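PDB 5C98: Agap007691-pb from Anopheles gambiae, which has no established function but, as a member of the serpin family, may inhibit serine-type endopeptidases. Local coordinates for residues A212-C217 / C272-K277; C217-L222 / D266-S271; V227-D232 / M239-P244; M355-R360 / L367-F372. All coordinates share one frame; numbering follows the deposited sequence.

Contact 1 of 4, residues A212-C217 / C272-K277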
loop_
_atom_site.group_PDB
_atom_site.type_symbol
_atom_site.label_atom_id
_atom_site.label_comp_id
_atom_site.label_asym_id
_atom_site.label_seq_id
_atom_site.Cartn_x
_atom_site.Cartn_y
_atom_site.Cartn_z
ATOM N N ALA A 212 -7.703 23.765 12.010
ATOM C CA ALA A 212 -6.960 22.784 12.788
ATOM C C ALA A 212 -5.547 23.281 13.037
ATOM O O ALA A 212 -4.972 24.016 12.230
ATOM C CB ALA A 212 -6.882 21.462 12.057
ATOM N N PHE A 213 -4.980 22.847 14.163
ATOM C CA PHE A 213 -3.615 23.195 14.531
ATOM C C PHE A 213 -2.727 22.036 14.084
ATOM O O PHE A 213 -2.402 21.122 14.847
ATOM C CB PHE A 213 -3.531 23.431 16.035
ATOM C CG PHE A 213 -2.222 23.994 16.484
ATOM C CD1 PHE A 213 -1.810 25.249 16.075
ATOM C CD2 PHE A 213 -1.410 23.276 17.349
ATOM C CE1 PHE A 213 -0.603 25.771 16.503
ATOM C CE2 PHE A 213 -0.210 23.792 17.775
ATOM C CZ PHE A 213 0.196 25.038 17.352
ATOM N N VAL A 214 -2.339 22.076 12.808
ATOM C CA VAL A 214 -1.655 20.971 12.149
ATOM C C VAL A 214 -0.240 21.378 11.760
ATOM O O VAL A 214 0.052 22.543 11.473
ATOM C CB VAL A 214 -2.417 20.457 10.902
ATOM C CG1 VAL A 214 -3.689 19.731 11.304
ATOM C CG2 VAL A 214 -2.708 21.605 9.924
ATOM N N ARG A 215 0.636 20.386 11.702
ATOM C CA ARG A 215 1.969 20.568 11.149
ATOM C C ARG A 215 1.881 20.827 9.644
ATOM O O ARG A 215 1.216 20.093 8.904
ATOM C CB ARG A 215 2.791 19.313 11.423
ATOM C CG ARG A 215 3.189 19.186 12.885
ATOM C CD ARG A 215 3.768 17.842 13.236
ATOM N NE ARG A 215 5.049 17.562 12.600
ATOM C CZ ARG A 215 6.206 18.113 12.961
ATOM N NH1 ARG A 215 6.249 19.031 13.925
ATOM N NH2 ARG A 215 7.326 17.759 12.339
ATOM N N ARG A 216 2.561 21.873 9.189
ATOM C CA ARG A 216 2.449 22.318 7.813
ATOM C C ARG A 216 3.777 22.914 7.374
ATOM O O ARG A 216 4.585 23.356 8.198
ATOM C CB ARG A 216 1.348 23.370 7.675
ATOM C CG ARG A 216 1.659 24.734 8.331
ATOM C CD ARG A 216 2.396 25.691 7.415
ATOM N NE ARG A 216 2.666 26.972 8.071
ATOM C CZ ARG A 216 3.719 27.210 8.852
ATOM N NH1 ARG A 216 4.630 26.269 9.072
ATOM N NH2 ARG A 216 3.877 28.399 9.406
ATOM N N CYS A 217 3.993 22.931 6.066
ATOM C CA CYS A 217 5.082 23.713 5.497
ATOM C C CYS A 217 4.834 23.950 4.018
ATOM O O CYS A 217 3.974 23.329 3.392
ATOM C CB CYS A 217 6.445 23.051 5.707
ATOM S SG CYS A 217 6.662 21.468 4.866
ATOM N N CYS A 272 0.575 24.826 13.124
ATOM C CA CYS A 272 0.074 26.133 12.751
ATOM C C CYS A 272 -1.432 26.034 12.568
ATOM O O CYS A 272 -1.926 25.057 12.017
ATOM C CB CYS A 272 0.759 26.537 11.445
ATOM S SG CYS A 272 0.208 28.063 10.785
ATOM N N TRP A 273 -2.161 27.035 13.056
ATOM C CA TRP A 273 -3.601 27.050 12.844
ATOM C C TRP A 273 -3.871 27.192 11.351
ATOM O O TRP A 273 -3.434 28.167 10.726
ATOM C CB TRP A 273 -4.250 28.175 13.643
ATOM C CG TRP A 273 -4.462 27.792 15.085
ATOM C CD1 TRP A 273 -3.844 28.325 16.182
ATOM C CD2 TRP A 273 -5.340 26.772 15.575
ATOM N NE1 TRP A 273 -4.293 27.706 17.322
ATOM C CE2 TRP A 273 -5.211 26.749 16.980
ATOM C CE3 TRP A 273 -6.229 25.881 14.965
ATOM C CZ2 TRP A 273 -5.939 25.871 17.783
ATOM C CZ3 TRP A 273 -6.949 25.008 15.762
ATOM C CH2 TRP A 273 -6.799 25.009 17.156
ATOM N N THR A 274 -4.550 26.194 10.779
ATOM C CA THR A 274 -4.681 26.070 9.330
ATOM C C THR A 274 -6.140 25.950 8.947
ATOM O O THR A 274 -6.876 25.148 9.528
ATOM C CB THR A 274 -3.953 24.814 8.856
ATOM O OG1 THR A 274 -2.563 24.932 9.165
ATOM C CG2 THR A 274 -4.121 24.589 7.332
ATOM N N ASP A 275 -6.552 26.729 7.951
ATOM C CA ASP A 275 -7.874 26.573 7.367
ATOM C C ASP A 275 -7.773 25.460 6.340
ATOM O O ASP A 275 -7.148 25.621 5.284
ATOM C CB ASP A 275 -8.367 27.864 6.726
ATOM C CG ASP A 275 -9.819 27.777 6.372
ATOM O OD1 ASP A 275 -10.124 27.307 5.272
ATOM O OD2 ASP A 275 -10.665 28.118 7.230
ATOM N N LEU A 276 -8.341 24.314 6.695
ATOM C CA LEU A 276 -8.143 23.069 5.973
ATOM C C LEU A 276 -9.429 22.672 5.264
ATOM O O LEU A 276 -10.494 22.623 5.885
ATOM C CB LEU A 276 -7.728 21.988 6.976
ATOM C CG LEU A 276 -7.438 20.569 6.496
ATOM C CD1 LEU A 276 -6.282 20.552 5.548
ATOM C CD2 LEU A 276 -7.151 19.693 7.688
ATOM N N LYS A 277 -9.318 22.361 3.976
ATOM C CA LYS A 277 -10.397 21.795 3.194
ATOM C C LYS A 277 -9.872 20.573 2.472
ATOM O O LYS A 277 -8.777 20.604 1.920
ATOM C CB LYS A 277 -10.975 22.780 2.200
ATOM C CG LYS A 277 -11.695 23.921 2.878
ATOM C CD LYS A 277 -12.352 24.783 1.846
ATOM C CE LYS A 277 -13.391 25.702 2.437
ATOM N NZ LYS A 277 -14.206 26.319 1.353
#

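Contact 2 of 4, residues C217-L222 / D266-S271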
loop_
_atom_site.group_PDB
_atom_site.type_symbol
_atom_site.label_atom_id
_atom_site.label_comp_id
_atom_site.label_asym_id
_atom_site.label_seq_id
_atom_site.Cartn_x
_atom_site.Cartn_y
_atom_site.Cartn_z
ATOM N N CYS A 217 3.993 22.931 6.066
ATOM C CA CYS A 217 5.082 23.713 5.497
ATOM C C CYS A 217 4.834 23.950 4.018
ATOM O O CYS A 217 3.974 23.329 3.392
ATOM C CB CYS A 217 6.445 23.051 5.707
ATOM S SG CYS A 217 6.662 21.468 4.866
ATOM N N LEU A 218 5.562 24.910 3.480
ATOM C CA LEU A 218 5.705 25.032 2.049
ATOM C C LEU A 218 6.963 24.290 1.638
ATOM O O LEU A 218 7.920 24.183 2.410
ATOM C CB LEU A 218 5.852 26.499 1.660
ATOM C CG LEU A 218 4.724 27.458 2.006
ATOM C CD1 LEU A 218 5.035 28.873 1.477
ATOM C CD2 LEU A 218 3.419 26.957 1.437
ATOM N N HIS A 219 6.969 23.766 0.418
ATOM C CA HIS A 219 8.182 23.163 -0.139
ATOM C C HIS A 219 8.368 23.740 -1.539
ATOM O O HIS A 219 7.773 23.266 -2.511
ATOM C CB HIS A 219 8.179 21.633 -0.129
ATOM C CG HIS A 219 9.552 21.061 -0.243
ATOM N ND1 HIS A 219 10.365 21.299 -1.330
ATOM C CD2 HIS A 219 10.286 20.318 0.619
ATOM C CE1 HIS A 219 11.530 20.703 -1.145
ATOM N NE2 HIS A 219 11.509 20.104 0.031
ATOM N N ASN A 220 9.176 24.798 -1.650
ATOM C CA ASN A 220 9.243 25.496 -2.925
ATOM C C ASN A 220 9.952 24.653 -3.975
ATOM O O ASN A 220 9.627 24.759 -5.155
ATOM C CB ASN A 220 9.900 26.879 -2.799
ATOM C CG ASN A 220 8.987 27.941 -2.188
ATOM O OD1 ASN A 220 7.764 27.791 -2.090
ATOM N ND2 ASN A 220 9.596 29.053 -1.801
ATOM N N GLU A 221 10.894 23.797 -3.586
ATOM C CA GLU A 221 11.601 22.996 -4.587
ATOM C C GLU A 221 10.707 21.906 -5.167
ATOM O O GLU A 221 10.727 21.658 -6.375
ATOM C CB GLU A 221 12.868 22.388 -3.990
ATOM N N LEU A 222 9.909 21.242 -4.327
ATOM C CA LEU A 222 8.952 20.248 -4.798
ATOM C C LEU A 222 7.716 20.894 -5.407
ATOM O O LEU A 222 6.988 20.233 -6.157
ATOM C CB LEU A 222 8.534 19.397 -3.608
ATOM C CG LEU A 222 7.988 17.985 -3.773
ATOM C CD1 LEU A 222 8.692 17.181 -4.846
ATOM C CD2 LEU A 222 8.149 17.286 -2.439
ATOM N N ASP A 266 10.206 16.884 7.098
ATOM C CA ASP A 266 10.220 16.635 8.539
ATOM C C ASP A 266 10.924 17.758 9.304
ATOM O O ASP A 266 10.514 18.092 10.418
ATOM C CB ASP A 266 10.865 15.281 8.832
ATOM C CG ASP A 266 9.954 14.113 8.490
ATOM O OD1 ASP A 266 8.728 14.324 8.404
ATOM O OD2 ASP A 266 10.469 12.991 8.319
ATOM N N GLU A 267 11.948 18.379 8.717
ATOM C CA GLU A 267 12.670 19.451 9.398
ATOM C C GLU A 267 11.900 20.765 9.374
ATOM O O GLU A 267 12.081 21.610 10.265
ATOM C CB GLU A 267 14.020 19.675 8.715
ATOM C CG GLU A 267 14.918 18.456 8.684
ATOM N N ARG A 268 11.070 20.969 8.355
ATOM C CA ARG A 268 10.377 22.229 8.130
ATOM C C ARG A 268 8.977 22.274 8.714
ATOM O O ARG A 268 8.466 23.372 8.965
ATOM C CB ARG A 268 10.252 22.501 6.628
ATOM C CG ARG A 268 11.576 22.720 5.932
ATOM C CD ARG A 268 11.393 22.879 4.451
ATOM N NE ARG A 268 12.634 22.644 3.725
ATOM C CZ ARG A 268 12.798 22.902 2.433
ATOM N NH1 ARG A 268 11.799 23.427 1.731
ATOM N NH2 ARG A 268 13.961 22.647 1.846
ATOM N N LEU A 269 8.339 21.126 8.926
ATOM C CA LEU A 269 6.980 21.141 9.432
ATOM C C LEU A 269 6.919 21.831 10.787
ATOM O O LEU A 269 7.762 21.604 11.661
ATOM C CB LEU A 269 6.454 19.714 9.550
ATOM C CG LEU A 269 6.056 18.993 8.262
ATOM C CD1 LEU A 269 5.862 17.515 8.599
ATOM C CD2 LEU A 269 4.828 19.570 7.622
ATOM N N GLN A 270 5.914 22.689 10.938
ATOM C CA GLN A 270 5.639 23.406 12.168
ATOM C C GLN A 270 4.132 23.465 12.353
ATOM O O GLN A 270 3.383 23.701 11.397
ATOM C CB GLN A 270 6.200 24.831 12.110
ATOM C CG GLN A 270 7.712 24.893 12.134
ATOM C CD GLN A 270 8.294 24.457 13.470
ATOM O OE1 GLN A 270 7.796 24.838 14.534
ATOM N NE2 GLN A 270 9.352 23.648 13.419
ATOM N N SER A 271 3.688 23.234 13.587
ATOM C CA SER A 271 2.263 23.270 13.876
ATOM C C SER A 271 1.748 24.692 13.737
ATOM O O SER A 271 2.387 25.649 14.183
ATOM C CB SER A 271 1.993 22.769 15.297
ATOM O OG SER A 271 2.108 21.360 15.377
#

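Contact 3 of 4, residues V227-D232 / M239-P244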
loop_
_atom_site.group_PDB
_atom_site.type_symbol
_atom_site.label_atom_id
_atom_site.label_comp_id
_atom_site.label_asym_id
_atom_site.label_seq_id
_atom_site.Cartn_x
_atom_site.Cartn_y
_atom_site.Cartn_z
ATOM N N VAL A 227 0.697 19.319 4.519
ATOM C CA VAL A 227 0.179 19.197 5.872
ATOM C C VAL A 227 0.330 17.745 6.305
ATOM O O VAL A 227 0.198 16.824 5.497
ATOM C CB VAL A 227 -1.301 19.626 6.005
ATOM C CG1 VAL A 227 -1.484 21.132 5.811
ATOM C CG2 VAL A 227 -2.207 18.805 5.084
ATOM N N ASP A 228 0.626 17.531 7.567
ATOM C CA ASP A 228 0.687 16.178 8.128
ATOM C C ASP A 228 -0.526 16.023 9.036
ATOM O O ASP A 228 -0.610 16.671 10.085
ATOM C CB ASP A 228 2.000 15.952 8.877
ATOM C CG ASP A 228 2.457 14.502 8.849
ATOM O OD1 ASP A 228 1.644 13.604 8.499
ATOM O OD2 ASP A 228 3.639 14.261 9.183
ATOM N N MET A 229 -1.484 15.203 8.599
ATOM C CA MET A 229 -2.788 15.066 9.228
ATOM C C MET A 229 -2.788 13.808 10.082
ATOM O O MET A 229 -2.837 12.696 9.533
ATOM C CB MET A 229 -3.866 14.962 8.158
ATOM C CG MET A 229 -4.044 16.277 7.408
ATOM S SD MET A 229 -5.353 16.192 6.201
ATOM C CE MET A 229 -6.782 15.871 7.227
ATOM N N PRO A 230 -2.727 13.910 11.395
ATOM C CA PRO A 230 -2.595 12.697 12.202
ATOM C C PRO A 230 -3.879 11.899 12.302
ATOM O O PRO A 230 -4.986 12.431 12.317
ATOM C CB PRO A 230 -2.217 13.228 13.594
ATOM C CG PRO A 230 -2.761 14.607 13.629
ATOM C CD PRO A 230 -2.699 15.136 12.210
ATOM N N PHE A 231 -3.705 10.596 12.433
ATOM C CA PHE A 231 -4.767 9.710 12.879
ATOM C C PHE A 231 -4.775 9.610 14.399
ATOM O O PHE A 231 -3.897 10.126 15.092
ATOM C CB PHE A 231 -4.574 8.339 12.225
ATOM C CG PHE A 231 -4.632 8.375 10.711
ATOM C CD1 PHE A 231 -5.868 8.440 10.063
ATOM C CD2 PHE A 231 -3.481 8.367 9.937
ATOM C CE1 PHE A 231 -5.939 8.482 8.679
ATOM C CE2 PHE A 231 -3.559 8.389 8.571
ATOM C CZ PHE A 231 -4.788 8.457 7.941
ATOM N N ASP A 232 -5.820 8.958 14.916
ATOM C CA ASP A 232 -5.996 8.750 16.347
ATOM C C ASP A 232 -4.684 8.361 17.010
ATOM O O ASP A 232 -3.924 7.550 16.485
ATOM C CB ASP A 232 -7.020 7.630 16.554
ATOM C CG ASP A 232 -7.357 7.411 18.016
ATOM O OD1 ASP A 232 -6.547 6.771 18.724
ATOM O OD2 ASP A 232 -8.427 7.881 18.457
ATOM N N MET A 239 -1.018 11.093 8.086
ATOM C CA MET A 239 -1.150 11.163 6.638
ATOM C C MET A 239 -0.549 12.476 6.158
ATOM O O MET A 239 -1.113 13.542 6.404
ATOM C CB MET A 239 -2.616 11.092 6.229
ATOM C CG MET A 239 -2.829 11.196 4.735
ATOM S SD MET A 239 -4.527 11.013 4.174
ATOM C CE MET A 239 -5.296 12.457 4.898
ATOM N N LEU A 240 0.558 12.384 5.445
ATOM C CA LEU A 240 1.143 13.553 4.815
ATOM C C LEU A 240 0.437 13.784 3.491
ATOM O O LEU A 240 0.313 12.871 2.673
ATOM C CB LEU A 240 2.635 13.308 4.613
ATOM C CG LEU A 240 3.549 14.498 4.334
ATOM C CD1 LEU A 240 3.653 15.410 5.525
ATOM C CD2 LEU A 240 4.919 14.002 3.909
ATOM N N VAL A 241 -0.044 15.007 3.289
ATOM C CA VAL A 241 -0.756 15.368 2.073
ATOM C C VAL A 241 0.080 16.399 1.347
ATOM O O VAL A 241 0.442 17.432 1.928
ATOM C CB VAL A 241 -2.160 15.916 2.341
ATOM C CG1 VAL A 241 -2.877 16.197 1.032
ATOM C CG2 VAL A 241 -2.966 14.938 3.180
ATOM N N LEU A 242 0.393 16.118 0.097
ATOM C CA LEU A 242 1.192 17.001 -0.755
ATOM C C LEU A 242 0.272 17.564 -1.827
ATOM O O LEU A 242 -0.227 16.820 -2.687
ATOM C CB LEU A 242 2.353 16.248 -1.394
ATOM C CG LEU A 242 3.229 15.405 -0.478
ATOM C CD1 LEU A 242 4.416 14.838 -1.263
ATOM C CD2 LEU A 242 3.698 16.187 0.713
ATOM N N LEU A 243 0.060 18.875 -1.787
ATOM C CA LEU A 243 -0.847 19.558 -2.698
ATOM C C LEU A 243 -0.027 20.448 -3.618
ATOM O O LEU A 243 0.539 21.454 -3.161
ATOM C CB LEU A 243 -1.829 20.397 -1.879
ATOM C CG LEU A 243 -2.818 21.247 -2.655
ATOM C CD1 LEU A 243 -3.812 20.401 -3.423
ATOM C CD2 LEU A 243 -3.575 22.186 -1.699
ATOM N N PRO A 244 0.075 20.125 -4.893
ATOM C CA PRO A 244 0.892 20.937 -5.799
ATOM C C PRO A 244 0.459 22.390 -5.808
ATOM O O PRO A 244 -0.731 22.701 -5.722
ATOM C CB PRO A 244 0.663 20.286 -7.167
ATOM C CG PRO A 244 0.285 18.863 -6.853
ATOM C CD PRO A 244 -0.511 18.949 -5.571
#

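Contact 4 of 4, residues M355-R360 / L367-F372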
loop_
_atom_site.group_PDB
_atom_site.type_symbol
_atom_site.label_atom_id
_atom_site.label_comp_id
_atom_site.label_asym_id
_atom_site.label_seq_id
_atom_site.Cartn_x
_atom_site.Cartn_y
_atom_site.Cartn_z
ATOM N N MET A 355 -1.212 13.983 -3.610
ATOM C CA MET A 355 -0.573 12.744 -3.199
ATOM C C MET A 355 -0.653 12.640 -1.677
ATOM O O MET A 355 -0.628 13.651 -0.961
ATOM C CB MET A 355 0.904 12.744 -3.645
ATOM C CG MET A 355 1.747 11.574 -3.164
ATOM S SD MET A 355 3.407 11.779 -3.896
ATOM C CE MET A 355 4.200 10.324 -3.220
ATOM N N PHE A 356 -0.745 11.406 -1.178
ATOM C CA PHE A 356 -0.737 11.177 0.255
ATOM C C PHE A 356 0.246 10.070 0.609
ATOM O O PHE A 356 0.509 9.164 -0.183
ATOM C CB PHE A 356 -2.151 10.858 0.788
ATOM C CG PHE A 356 -2.770 9.640 0.198
ATOM C CD1 PHE A 356 -2.489 8.384 0.690
ATOM C CD2 PHE A 356 -3.672 9.762 -0.849
ATOM C CE1 PHE A 356 -3.085 7.246 0.113
ATOM C CE2 PHE A 356 -4.272 8.646 -1.406
ATOM C CZ PHE A 356 -3.978 7.397 -0.937
ATOM N N LEU A 357 0.802 10.154 1.811
ATOM C CA LEU A 357 1.717 9.149 2.353
ATOM C C LEU A 357 1.281 8.846 3.773
ATOM O O LEU A 357 1.195 9.759 4.602
ATOM C CB LEU A 357 3.173 9.635 2.366
ATOM C CG LEU A 357 3.705 10.037 0.998
ATOM C CD1 LEU A 357 3.457 11.533 0.749
ATOM C CD2 LEU A 357 5.150 9.741 0.924
ATOM N N ILE A 358 0.989 7.579 4.057
ATOM C CA ILE A 358 0.646 7.160 5.405
ATOM C C ILE A 358 1.927 6.696 6.067
ATOM O O ILE A 358 2.582 5.765 5.576
ATOM C CB ILE A 358 -0.377 6.011 5.397
ATOM C CG1 ILE A 358 -1.579 6.373 4.520
ATOM C CG2 ILE A 358 -0.768 5.607 6.825
ATOM C CD1 ILE A 358 -2.358 7.607 5.022
ATOM N N ARG A 359 2.287 7.341 7.178
ATOM C CA ARG A 359 3.567 7.112 7.824
ATOM C C ARG A 359 3.385 6.756 9.291
ATOM O O ARG A 359 2.420 7.165 9.940
ATOM C CB ARG A 359 4.502 8.318 7.718
ATOM C CG ARG A 359 4.729 8.815 6.316
ATOM C CD ARG A 359 5.814 9.887 6.220
ATOM N NE ARG A 359 5.504 11.070 7.009
ATOM C CZ ARG A 359 6.400 11.999 7.349
ATOM N NH1 ARG A 359 7.677 11.855 6.996
ATOM N NH2 ARG A 359 6.029 13.063 8.057
ATOM N N ARG A 360 4.282 5.923 9.797
ATOM C CA ARG A 360 4.412 5.710 11.230
ATOM C C ARG A 360 5.109 6.944 11.798
ATOM O O ARG A 360 6.190 7.316 11.325
ATOM C CB ARG A 360 5.208 4.420 11.463
ATOM C CG ARG A 360 5.323 3.994 12.909
ATOM C CD ARG A 360 6.253 2.803 13.079
ATOM N NE ARG A 360 6.279 2.417 14.490
ATOM C CZ ARG A 360 7.280 1.787 15.097
ATOM N NH1 ARG A 360 8.375 1.448 14.429
ATOM N NH2 ARG A 360 7.180 1.495 16.387
ATOM N N LEU A 367 4.082 3.550 5.021
ATOM C CA LEU A 367 3.352 2.298 5.037
ATOM C C LEU A 367 2.379 2.157 3.869
ATOM O O LEU A 367 2.009 1.032 3.513
ATOM C CB LEU A 367 2.571 2.190 6.359
ATOM C CG LEU A 367 3.387 2.490 7.612
ATOM C CD1 LEU A 367 2.489 2.234 8.806
ATOM C CD2 LEU A 367 4.676 1.696 7.742
ATOM N N GLN A 368 1.929 3.262 3.302
ATOM C CA GLN A 368 0.960 3.265 2.216
ATOM C C GLN A 368 1.149 4.595 1.514
ATOM O O GLN A 368 1.442 5.600 2.162
ATOM C CB GLN A 368 -0.481 3.168 2.740
ATOM C CG GLN A 368 -1.465 2.674 1.731
ATOM C CD GLN A 368 -2.904 2.815 2.232
ATOM O OE1 GLN A 368 -3.368 3.939 2.417
ATOM N NE2 GLN A 368 -3.600 1.716 2.410
ATOM N N VAL A 369 1.008 4.609 0.188
ATOM C CA VAL A 369 1.181 5.826 -0.596
ATOM C C VAL A 369 0.170 5.804 -1.728
ATOM O O VAL A 369 -0.206 4.748 -2.221
ATOM C CB VAL A 369 2.648 5.911 -1.086
ATOM C CG1 VAL A 369 3.013 4.706 -1.913
ATOM C CG2 VAL A 369 2.894 7.191 -1.841
ATOM N N GLY A 370 -0.273 6.975 -2.152
ATOM C CA GLY A 370 -1.275 7.007 -3.194
ATOM C C GLY A 370 -1.573 8.415 -3.632
ATOM O O GLY A 370 -0.860 9.365 -3.287
ATOM N N ASN A 371 -2.610 8.524 -4.461
ATOM C CA ASN A 371 -3.046 9.811 -4.979
ATOM C C ASN A 371 -4.552 9.801 -5.136
ATOM O O ASN A 371 -5.169 8.747 -5.307
ATOM C CB ASN A 371 -2.378 10.132 -6.316
ATOM C CG ASN A 371 -2.837 9.232 -7.430
ATOM O OD1 ASN A 371 -2.370 8.113 -7.553
ATOM N ND2 ASN A 371 -3.731 9.730 -8.278
ATOM N N PHE A 372 -5.136 10.995 -5.049
ATOM C CA PHE A 372 -6.545 11.226 -5.279
ATOM C C PHE A 372 -6.665 12.272 -6.374
ATOM O O PHE A 372 -6.360 13.453 -6.167
ATOM C CB PHE A 372 -7.240 11.653 -3.984
ATOM C CG PHE A 372 -8.715 11.745 -4.124
ATOM C CD1 PHE A 372 -9.454 10.601 -4.224
ATOM C CD2 PHE A 372 -9.354 12.970 -4.235
ATOM C CE1 PHE A 372 -10.837 10.651 -4.404
ATOM C CE2 PHE A 372 -10.740 13.026 -4.403
ATOM C CZ PHE A 372 -11.460 11.894 -4.499
#

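Contact 1 of 4, residues A212-C217 / C272-K277
Phe-213 and Trp-273 face each other at a non-hydrogen-bonded pair of two antiparallel strands, and their rings carry the outer side of the contact. Followed outward, Phe-213 begins with CB, which stands 3.5 Å from the centroid of the Trp-273 six-membered ring and only 2° off its normal, a CH-pi contact. CG comes nearest to Trp-273 CE2, and CD1 passes over the five-membered ring, 3.7 Å from Trp-273 CD1, while also approaching the backbone N of Trp-273. CE1 then reaches the backbone N of Cys-272. With CB over one ring of the indole and CD1 over the other, the indole packs on the root of the phenylalanine as well as on its ring; the ring planes meet obliquely at 47°.

On the reverse face, Val-214 CG2 lies 3.4 Å from Thr-274 OG1. That hydroxyl donates to Cys-272 O (OG1 to O, 2.9 Å), which also receives Val-214 N at 3.1 Å; the two donors arrive from opposite faces of the carbonyl plane. Arg-216, bent at its second torsion (chi2 88°), folds back so that its CG comes 3.7 Å from Cys-272 CB. The same CB lies over one face of the guanidinium, toward its rim, with Cys-272 SG near NE; Phe-346 is a cation-pi partner.

The paired segments, with strand 346-349 running parallel beyond 272-277, fit serpin sheet C, near the end of the reactive-centre loop.

Contact 2 of 4, residues C217-L222 / D266-S271
Arg-268 lays its guanidinium flat on the imidazole of His-219, joining the end of helix 259-268 to the end of strand 204-219 in the serpin fold. The planes are 13° apart and the centres 4.2 Å apart, which is the geometry of a parallel stack of guanidinium on imidazole. NH1 does most of the touching: it sits over the middle of the ring and comes 3.6 Å from His-219 CD2. The extended arginine chain brings it there, crossing the histidine side chain at about a right angle.

Polar partners at both nitrogens limit the rotation of the imidazole. Leu-222 N donates to His-219 ND1 at 3.0 Å, tilted 30° from the ring plane, and NE2 is hydrogen-bonded to Gln-264 OE1. An ND1 that accepts is consistent with a neutral ring, which would suit a cation lying on its face. His-261 meets the same ring at a steep angle.

Closer to the helix end, the helix stops at Arg-268 and the chain turns extended at Leu-269. Arg-268 CB packs against Cys-217 CB at 4.0 Å, and Leu-269 CD2 comes to 3.8 Å from Cys-217 SG.

Contact 3 of 4, residues V227-D232 / M239-P244
Met-229 and Met-239 reach each other through different first torsions: CG of Met-239 is anti to its backbone N (chi1 178°), whereas that of Met-229 lies opposite the carbonyl carbon, beside the backbone N (chi1 -69°). Both chains then bend at chi3, and the side chains lie alongside, pointing the same way. Met-229 SD ends 4.0 Å from Met-239 CE and equally far from Val-241 CG2, so the sulfur touches a methyl group of each. Beyond Pro-230, where the strand ends, Phe-231 turns its ring back across the hairpin until CE2 lies 3.7 Å from Met-239 CB, an oblique approach.

The backbone fixes this register. Met-229 and Met-239 form a hydrogen-bonded pair, with Met-229 N to Met-239 O and Met-239 N to Met-229 O both 2.8 Å. Val-227 and Val-241 form the next such pair, in which Val-241 N reaches Val-227 O at 2.9 Å.

Between these pairs the strands turn Asp-228 and Leu-240 to the opposite face. Asp-228 OD1 lies 3.5 Å from Leu-240 N, but at an angle too poor for a bond; its hydrogen bond is to Ser-238 OG, while OD2 forms a salt bridge with Arg-359. One face of this hairpin is therefore wholly apolar among the residues paired here, and the other buries a carboxylate whose charge is probably stabilised by the arginine.

Contact 4 of 4, residues M355-R360 / L367-F372
Phe-356 lies with its ring over the backbone of Gly-370, its partner in a hydrogen-bonded antiparallel pair. Gly-370 CA is 3.8 Å from the ring centroid and 22° off the normal, a CH-pi contact, while Gly-370 C sits over the same face nearer the rim. This placement follows from the first torsion of Phe-356 (chi1 61°), which sets CG between the backbone N and the carbonyl carbon and lays the ring across the neighbouring strand. On the same face of the sheet, Ile-358 CG1 packs beside Gln-368, 3.7 Å from OE1. That oxygen is buried with no polar partner in the model, whereas NE2 of the same amide donates to Tyr-326 O.

On the opposite face Met-355, Leu-357 and Val-369 form an apolar patch, with Asn-371 at its end, its ND2 bonded to Cys-37 O. Met-355 stretches along its extended chain until CE meets Val-369 CG2 at 3.7 Å, and Leu-357 CG comes to the same methyl group.

Backbone bonds hold these groups in register: Phe-356 N to Gly-370 O is 2.9 Å and Ile-358 N to Gln-368 O 2.8 Å. Beyond them, Ile-358 O takes Leu-367 N at 2.7 Å and, weakly, Gln-368 N at 3.4 Å. Two residues thus face one, the definition of a classic beta bulge.

Further out, Leu-327 of strand 320-328 covers Phe-356, Ile-358 and Gln-368, and Phe-29 of helix 15-32 packs on Met-355, Val-369 and Asn-371. The hairpin lies between strands 237-244 and 39-41, as expected for sheet B in the serpin core.

How the contacts relate
Contact 3 and contact 4 are neighbouring hairpins, their centres about 9 Å apart, sewn together by backbone bonds between strands 237-244 and 354-360. Contacts 1 and 3, their centres about 10 Å apart, are linked through strands 204-219 and 224-230; contact 4 is about 18 Å from contact 1 by centres. Contact 2 shares Cys-217 with contact 1, about 12 Å between centres. Along the chain, contact 1 encloses contact 2, which encloses contact 3; contact 4 follows. Asp-266 OD1 and Arg-359 NH2, 3.0 Å apart, form a salt bridge joining contacts 2 and 4. Strand 204-219 pairs with 270-287 in contact 1 and with 224-230 of contact 3, so it runs from sheet C into sheet B.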